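Local coordinates for glycosyl hydrolases family 31 family protein (Aspergillus niger, PDB 6DRU), which hydrolyses xyloglucan oligosaccharides, releasing alpha-xylose from the glucose at their non-reducing end, at residues Asp247-Tyr259 / Phe550-Cys562. Numbering follows the deposited sequence.
Sequences DFSLGYIQSKLRY and FLPFMRTHGSRTC. With XYS (alpha-D-xylopyranose), chain N; BGC (beta-D-glucopyranose), chain F; BGC (beta-D-glucopyranose), chain B.
Phe553 turns the edge of its ring, in plane, to Ser249 O, with CD1 3.3 Å away, where 550-562 meets 247-259 in parallel and closes the TIM barrel of this GH31 enzyme: 252-254 and 554-555 are its first and last strands. At this start of the pairing a water bridges the two segments, accepting from Met554 N and donating to the carbonyls of Ser249 and Gly251. Met554, with CG anti to its backbone N (chi1 -172°) and the chain extended beyond, brings sulfur and CE to the rim of the Tyr252 ring, a Met-aromatic contact made edge-on. The backbone pairing flanks Arg555: Ile253 N donates to Met554 O and Thr556 N to Ile253 O, each at 3.1 Å. Arg555 lays its aliphatic stem against Ile253 CG2; its NE donates to a second water and NH1 forms a salt bridge with Asp516. The methyl CG2 of Thr556 packs 3.3 Å from Tyr252 OH, a hydroxyl that donates to Gln254 OE1, while Thr556 OG1 is hydrogen-bonded to Asn572 and Tyr541. Beyond the strands the two segments line the active site. The His557 ring lies with ND1 3.0 Å from Ser255 OG, and its far nitrogen NE2 faces the xylose hydroxyls O3 and O4, hydrogen-bonding to both. Leu257 N donates to Gly558 O, and Leu257 CD1 lies nearest xylose O4. Finally, Ser559 OG hydrogen-bonds O2 of a beta-glucose at 3.1 Å.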
loop_
_atom_site.group_PDB
_atom_site.type_symbol
_atom_site.label_atom_id
_atom_site.label_comp_id
_atom_site.label_asym_id
_atom_site.label_seq_id
_atom_site.Cartn_x
_atom_site.Cartn_y
_atom_site.Cartn_z
ATOM N N ASP A 247 -18.536 27.407 39.554
ATOM C CA ASP A 247 -17.988 28.641 40.110
ATOM C C ASP A 247 -16.632 28.422 40.767
ATOM O O ASP A 247 -15.765 29.302 40.704
ATOM C CB ASP A 247 -18.970 29.248 41.114
ATOM C CG ASP A 247 -20.223 29.794 40.452
ATOM O OD1 ASP A 247 -20.151 30.185 39.267
ATOM O OD2 ASP A 247 -21.279 29.835 41.117
ATOM N N PHE A 248 -16.419 27.256 41.384
ATOM C CA PHE A 248 -15.166 27.024 42.095
ATOM C C PHE A 248 -13.972 26.991 41.148
ATOM O O PHE A 248 -12.865 27.372 41.540
ATOM C CB PHE A 248 -15.245 25.724 42.900
ATOM C CG PHE A 248 -14.997 24.487 42.086
ATOM C CD1 PHE A 248 -16.017 23.908 41.351
ATOM C CD2 PHE A 248 -13.745 23.894 42.067
ATOM C CE1 PHE A 248 -15.790 22.766 40.605
ATOM C CE2 PHE A 248 -13.515 22.756 41.323
ATOM C CZ PHE A 248 -14.538 22.191 40.590
ATOM N N SER A 249 -14.177 26.558 39.902
ATOM C CA SER A 249 -13.079 26.460 38.947
ATOM C C SER A 249 -12.518 27.817 38.538
ATOM O O SER A 249 -11.440 27.865 37.936
ATOM C CB SER A 249 -13.536 25.695 37.703
ATOM O OG SER A 249 -14.597 26.370 37.049
ATOM N N LEU A 250 -13.209 28.913 38.847
ATOM C CA LEU A 250 -12.734 30.241 38.483
ATOM C C LEU A 250 -11.749 30.820 39.490
ATOM O O LEU A 250 -11.294 31.956 39.306
ATOM C CB LEU A 250 -13.923 31.191 38.321
ATOM C CG LEU A 250 -14.987 30.769 37.306
ATOM C CD1 LEU A 250 -16.151 31.749 37.310
ATOM C CD2 LEU A 250 -14.377 30.657 35.918
ATOM N N GLY A 251 -11.402 30.077 40.531
ATOM C CA GLY A 251 -10.511 30.551 41.571
ATOM C C GLY A 251 -9.060 30.217 41.309
ATOM O O GLY A 251 -8.604 30.159 40.162
ATOM N N TYR A 252 -8.322 29.996 42.393
ATOM C CA TYR A 252 -6.902 29.684 42.322
ATOM C C TYR A 252 -6.702 28.174 42.332
ATOM O O TYR A 252 -7.188 27.484 43.232
ATOM C CB TYR A 252 -6.158 30.331 43.489
ATOM C CG TYR A 252 -4.689 29.991 43.559
ATOM C CD1 TYR A 252 -3.782 30.542 42.664
ATOM C CD2 TYR A 252 -4.205 29.129 44.536
ATOM C CE1 TYR A 252 -2.435 30.235 42.730
ATOM C CE2 TYR A 252 -2.861 28.817 44.612
ATOM C CZ TYR A 252 -1.981 29.371 43.709
ATOM O OH TYR A 252 -0.642 29.060 43.784
ATOM N N ILE A 253 -5.987 27.670 41.332
ATOM C CA ILE A 253 -5.767 26.240 41.154
ATOM C C ILE A 253 -4.308 25.945 41.474
ATOM O O ILE A 253 -3.400 26.377 40.753
ATOM C CB ILE A 253 -6.135 25.780 39.738
ATOM C CG1 ILE A 253 -7.627 26.006 39.483
ATOM C CG2 ILE A 253 -5.771 24.318 39.539
ATOM C CD1 ILE A 253 -8.006 25.992 38.023
ATOM N N GLN A 254 -4.082 25.201 42.554
ATOM C CA GLN A 254 -2.741 24.838 42.993
ATOM C C GLN A 254 -2.361 23.478 42.423
ATOM O O GLN A 254 -3.134 22.520 42.519
ATOM C CB GLN A 254 -2.664 24.811 44.519
ATOM C CG GLN A 254 -1.296 24.445 45.067
ATOM C CD GLN A 254 -0.240 25.478 44.727
ATOM O OE1 GLN A 254 -0.494 26.682 44.779
ATOM N NE2 GLN A 254 0.951 25.012 44.373
ATOM N N SER A 255 -1.171 23.396 41.837
ATOM C CA SER A 255 -0.691 22.146 41.268
ATOM C C SER A 255 0.822 22.210 41.145
ATOM O O SER A 255 1.419 23.290 41.167
ATOM C CB SER A 255 -1.326 21.868 39.900
ATOM O OG SER A 255 -0.782 20.698 39.316
ATOM N N LYS A 256 1.430 21.035 41.017
ATOM C CA LYS A 256 2.859 20.911 40.760
ATOM C C LYS A 256 3.154 19.457 40.424
ATOM O O LYS A 256 2.280 18.590 40.503
ATOM C CB LYS A 256 3.706 21.368 41.950
ATOM C CG LYS A 256 3.773 20.365 43.087
ATOM C CD LYS A 256 4.930 20.681 44.018
ATOM C CE LYS A 256 5.206 19.532 44.971
ATOM N NZ LYS A 256 6.477 19.732 45.720
ATOM N N LEU A 257 4.402 19.201 40.054
ATOM C CA LEU A 257 4.902 17.848 39.836
ATOM C C LEU A 257 5.917 17.564 40.940
ATOM O O LEU A 257 7.067 18.005 40.856
ATOM C CB LEU A 257 5.516 17.707 38.443
ATOM C CG LEU A 257 5.810 16.317 37.858
ATOM C CD1 LEU A 257 6.244 16.447 36.409
ATOM C CD2 LEU A 257 6.865 15.540 38.635
ATOM N N ARG A 258 5.503 16.837 41.977
ATOM C CA ARG A 258 4.134 16.356 42.168
ATOM C C ARG A 258 3.900 16.121 43.656
ATOM O O ARG A 258 4.851 15.917 44.411
ATOM C CB ARG A 258 3.884 15.059 41.385
ATOM C CG ARG A 258 4.794 13.902 41.765
ATOM C CD ARG A 258 4.574 12.713 40.843
ATOM N NE ARG A 258 5.409 11.569 41.199
ATOM C CZ ARG A 258 5.024 10.588 42.011
ATOM N NH1 ARG A 258 3.814 10.610 42.556
ATOM N NH2 ARG A 258 5.848 9.584 42.280
ATOM N N TYR A 259 2.640 16.151 44.087
ATOM C CA TYR A 259 2.310 15.780 45.457
ATOM C C TYR A 259 2.229 14.260 45.538
ATOM O O TYR A 259 1.376 13.639 44.894
ATOM C CB TYR A 259 1.007 16.445 45.897
ATOM C CG TYR A 259 1.059 17.951 45.765
ATOM C CD1 TYR A 259 1.927 18.703 46.545
ATOM C CD2 TYR A 259 0.253 18.620 44.854
ATOM C CE1 TYR A 259 1.989 20.077 46.424
ATOM C CE2 TYR A 259 0.307 19.995 44.726
ATOM C CZ TYR A 259 1.178 20.718 45.512
ATOM O OH TYR A 259 1.233 22.086 45.389
ATOM N N PHE A 550 -5.285 36.947 34.636
ATOM C CA PHE A 550 -6.126 37.440 33.554
ATOM C C PHE A 550 -6.159 36.438 32.406
ATOM O O PHE A 550 -5.936 36.794 31.244
ATOM C CB PHE A 550 -5.629 38.810 33.092
ATOM C CG PHE A 550 -5.542 39.817 34.203
ATOM C CD1 PHE A 550 -6.636 40.600 34.531
ATOM C CD2 PHE A 550 -4.372 39.968 34.932
ATOM C CE1 PHE A 550 -6.564 41.519 35.557
ATOM C CE2 PHE A 550 -4.293 40.886 35.960
ATOM C CZ PHE A 550 -5.391 41.663 36.273
ATOM N N LEU A 551 -6.440 35.185 32.733
ATOM C CA LEU A 551 -6.621 34.090 31.794
ATOM C C LEU A 551 -7.911 33.369 32.143
ATOM O O LEU A 551 -8.424 33.509 33.258
ATOM C CB LEU A 551 -5.443 33.107 31.841
ATOM C CG LEU A 551 -4.151 33.554 31.165
ATOM C CD1 LEU A 551 -3.057 32.522 31.374
ATOM C CD2 LEU A 551 -4.393 33.790 29.683
ATOM N N PRO A 552 -8.482 32.613 31.198
ATOM C CA PRO A 552 -9.750 31.922 31.487
ATOM C C PRO A 552 -9.707 31.068 32.740
ATOM O O PRO A 552 -10.716 30.971 33.449
ATOM C CB PRO A 552 -9.972 31.076 30.228
ATOM C CG PRO A 552 -9.328 31.874 29.148
ATOM C CD PRO A 552 -8.099 32.477 29.779
ATOM N N PHE A 553 -8.564 30.459 33.045
ATOM C CA PHE A 553 -8.385 29.714 34.282
ATOM C C PHE A 553 -7.006 30.015 34.843
ATOM O O PHE A 553 -6.012 29.961 34.115
ATOM C CB PHE A 553 -8.557 28.205 34.061
ATOM C CG PHE A 553 -9.965 27.802 33.724
ATOM C CD1 PHE A 553 -10.880 27.527 34.728
ATOM C CD2 PHE A 553 -10.376 27.703 32.404
ATOM C CE1 PHE A 553 -12.180 27.161 34.423
ATOM C CE2 PHE A 553 -11.672 27.338 32.093
ATOM C CZ PHE A 553 -12.575 27.066 33.104
ATOM N N MET A 554 -6.951 30.340 36.131
ATOM C CA MET A 554 -5.700 30.651 36.810
ATOM C C MET A 554 -5.200 29.387 37.500
ATOM O O MET A 554 -5.797 28.928 38.480
ATOM C CB MET A 554 -5.893 31.786 37.813
ATOM C CG MET A 554 -4.600 32.295 38.425
ATOM S SD MET A 554 -4.874 33.320 39.880
ATOM C CE MET A 554 -3.191 33.751 40.307
ATOM N N ARG A 555 -4.109 28.823 36.986
ATOM C CA ARG A 555 -3.551 27.590 37.527
ATOM C C ARG A 555 -2.034 27.647 37.451
ATOM O O ARG A 555 -1.473 28.037 36.423
ATOM C CB ARG A 555 -4.076 26.360 36.775
ATOM C CG ARG A 555 -3.190 25.127 36.902
ATOM C CD ARG A 555 -3.796 23.923 36.193
ATOM N NE ARG A 555 -2.799 22.895 35.898
ATOM C CZ ARG A 555 -2.042 22.888 34.806
ATOM N NH1 ARG A 555 -2.175 23.857 33.912
ATOM N NH2 ARG A 555 -1.155 21.921 34.605
ATOM N N THR A 556 -1.381 27.259 38.542
ATOM C CA THR A 556 0.067 27.139 38.597
ATOM C C THR A 556 0.454 25.667 38.597
ATOM O O THR A 556 -0.247 24.829 39.174
ATOM C CB THR A 556 0.634 27.844 39.834
ATOM O OG1 THR A 556 2.061 27.703 39.856
ATOM C CG2 THR A 556 0.038 27.265 41.116
ATOM N N HIS A 557 1.569 25.360 37.942
ATOM C CA HIS A 557 2.041 23.991 37.791
ATOM C C HIS A 557 3.437 24.039 37.190
ATOM O O HIS A 557 3.806 25.008 36.521
ATOM C CB HIS A 557 1.100 23.165 36.902
ATOM C CG HIS A 557 1.570 21.766 36.658
ATOM N ND1 HIS A 557 1.716 20.842 37.670
ATOM C CD2 HIS A 557 1.933 21.134 35.517
ATOM C CE1 HIS A 557 2.146 19.701 37.163
ATOM N NE2 HIS A 557 2.286 19.850 35.858
ATOM N N GLY A 558 4.209 22.994 37.446
ATOM C CA GLY A 558 5.531 22.886 36.864
ATOM C C GLY A 558 6.385 21.896 37.618
ATOM O O GLY A 558 6.030 21.417 38.695
ATOM N N SER A 559 7.532 21.590 37.017
ATOM C CA SER A 559 8.542 20.717 37.611
ATOM C C SER A 559 9.734 21.605 37.956
ATOM O O SER A 559 10.607 21.851 37.124
ATOM C CB SER A 559 8.926 19.585 36.661
ATOM O OG SER A 559 9.803 18.664 37.288
ATOM N N ARG A 560 9.759 22.089 39.192
ATOM C CA ARG A 560 10.751 23.059 39.625
ATOM C C ARG A 560 12.024 22.370 40.106
ATOM O O ARG A 560 12.031 21.186 40.452
ATOM C CB ARG A 560 10.189 23.937 40.746
ATOM C CG ARG A 560 8.852 24.585 40.427
ATOM C CD ARG A 560 9.006 25.729 39.442
ATOM N NE ARG A 560 7.725 26.362 39.151
ATOM C CZ ARG A 560 7.067 26.220 38.004
ATOM N NH1 ARG A 560 7.580 25.480 37.031
ATOM N NH2 ARG A 560 5.904 26.832 37.827
ATOM N N THR A 561 13.107 23.136 40.123
ATOM C CA THR A 561 14.337 22.767 40.804
ATOM C C THR A 561 14.589 23.767 41.927
ATOM O O THR A 561 13.967 24.831 41.989
ATOM C CB THR A 561 15.523 22.705 39.828
ATOM O OG1 THR A 561 16.727 22.411 40.548
ATOM C CG2 THR A 561 15.682 24.011 39.075
ATOM N N CYS A 562 15.495 23.418 42.837
ATOM C CA CYS A 562 15.679 24.222 44.036
ATOM C C CYS A 562 16.997 23.851 44.701
ATOM O O CYS A 562 17.614 22.831 44.385
ATOM C CB CYS A 562 14.505 24.043 45.007
ATOM S SG CYS A 562 14.221 22.344 45.589
HETATM C C1 XYS N . 3.075 15.605 31.290
HETATM C C2 XYS N . 2.190 16.799 31.569
HETATM C C3 XYS N . 2.639 17.454 32.856
HETATM C C4 XYS N . 2.686 16.423 33.962
HETATM C C5 XYS N . 3.506 15.236 33.508
HETATM O O1 XYS N . 4.413 16.030 31.185
HETATM O O2 XYS N . 2.282 17.716 30.505
HETATM O O3 XYS N . 1.739 18.481 33.204
HETATM O O4 XYS N . 3.279 16.992 35.105
HETATM O O5 XYS N . 2.945 14.677 32.341
HETATM C C2 BGC F . 10.154 16.628 33.944
HETATM C C3 BGC F . 9.750 15.598 32.948
HETATM C C4 BGC F . 10.479 15.837 31.615
HETATM C C5 BGC F . 11.954 15.963 31.853
HETATM C C6 BGC F . 12.655 16.279 30.539
HETATM C C1 BGC F . 11.658 16.629 34.042
HETATM O O2 BGC F . 9.581 16.321 35.235
HETATM O O3 BGC F . 8.384 15.667 32.749
HETATM O O4 BGC F . 10.255 14.750 30.746
HETATM O O5 BGC F . 12.201 17.006 32.774
HETATM O O6 BGC F . 14.050 16.260 30.737
HETATM C C2 BGC B . 15.796 18.489 35.084
HETATM C C3 BGC B . 14.429 18.424 34.499
HETATM C C4 BGC B . 13.525 17.533 35.368
HETATM C C5 BGC B . 13.595 17.983 36.800
HETATM C C6 BGC B . 12.724 17.074 37.658
HETATM C C1 BGC B . 15.699 18.904 36.534
HETATM O O1 BGC B . 16.975 18.993 37.077
HETATM O O2 BGC B . 16.587 19.449 34.349
HETATM O O3 BGC B . 14.511 17.901 33.221
HETATM O O4 BGC B . 12.190 17.615 34.920
HETATM O O5 BGC B . 14.935 17.932 37.257
HETATM O O6 BGC B . 13.533 16.139 38.335
HETATM O O HOH W 1 -9.380 29.763 37.632
HETATM O O HOH W 2 -2.634 20.528 36.933
#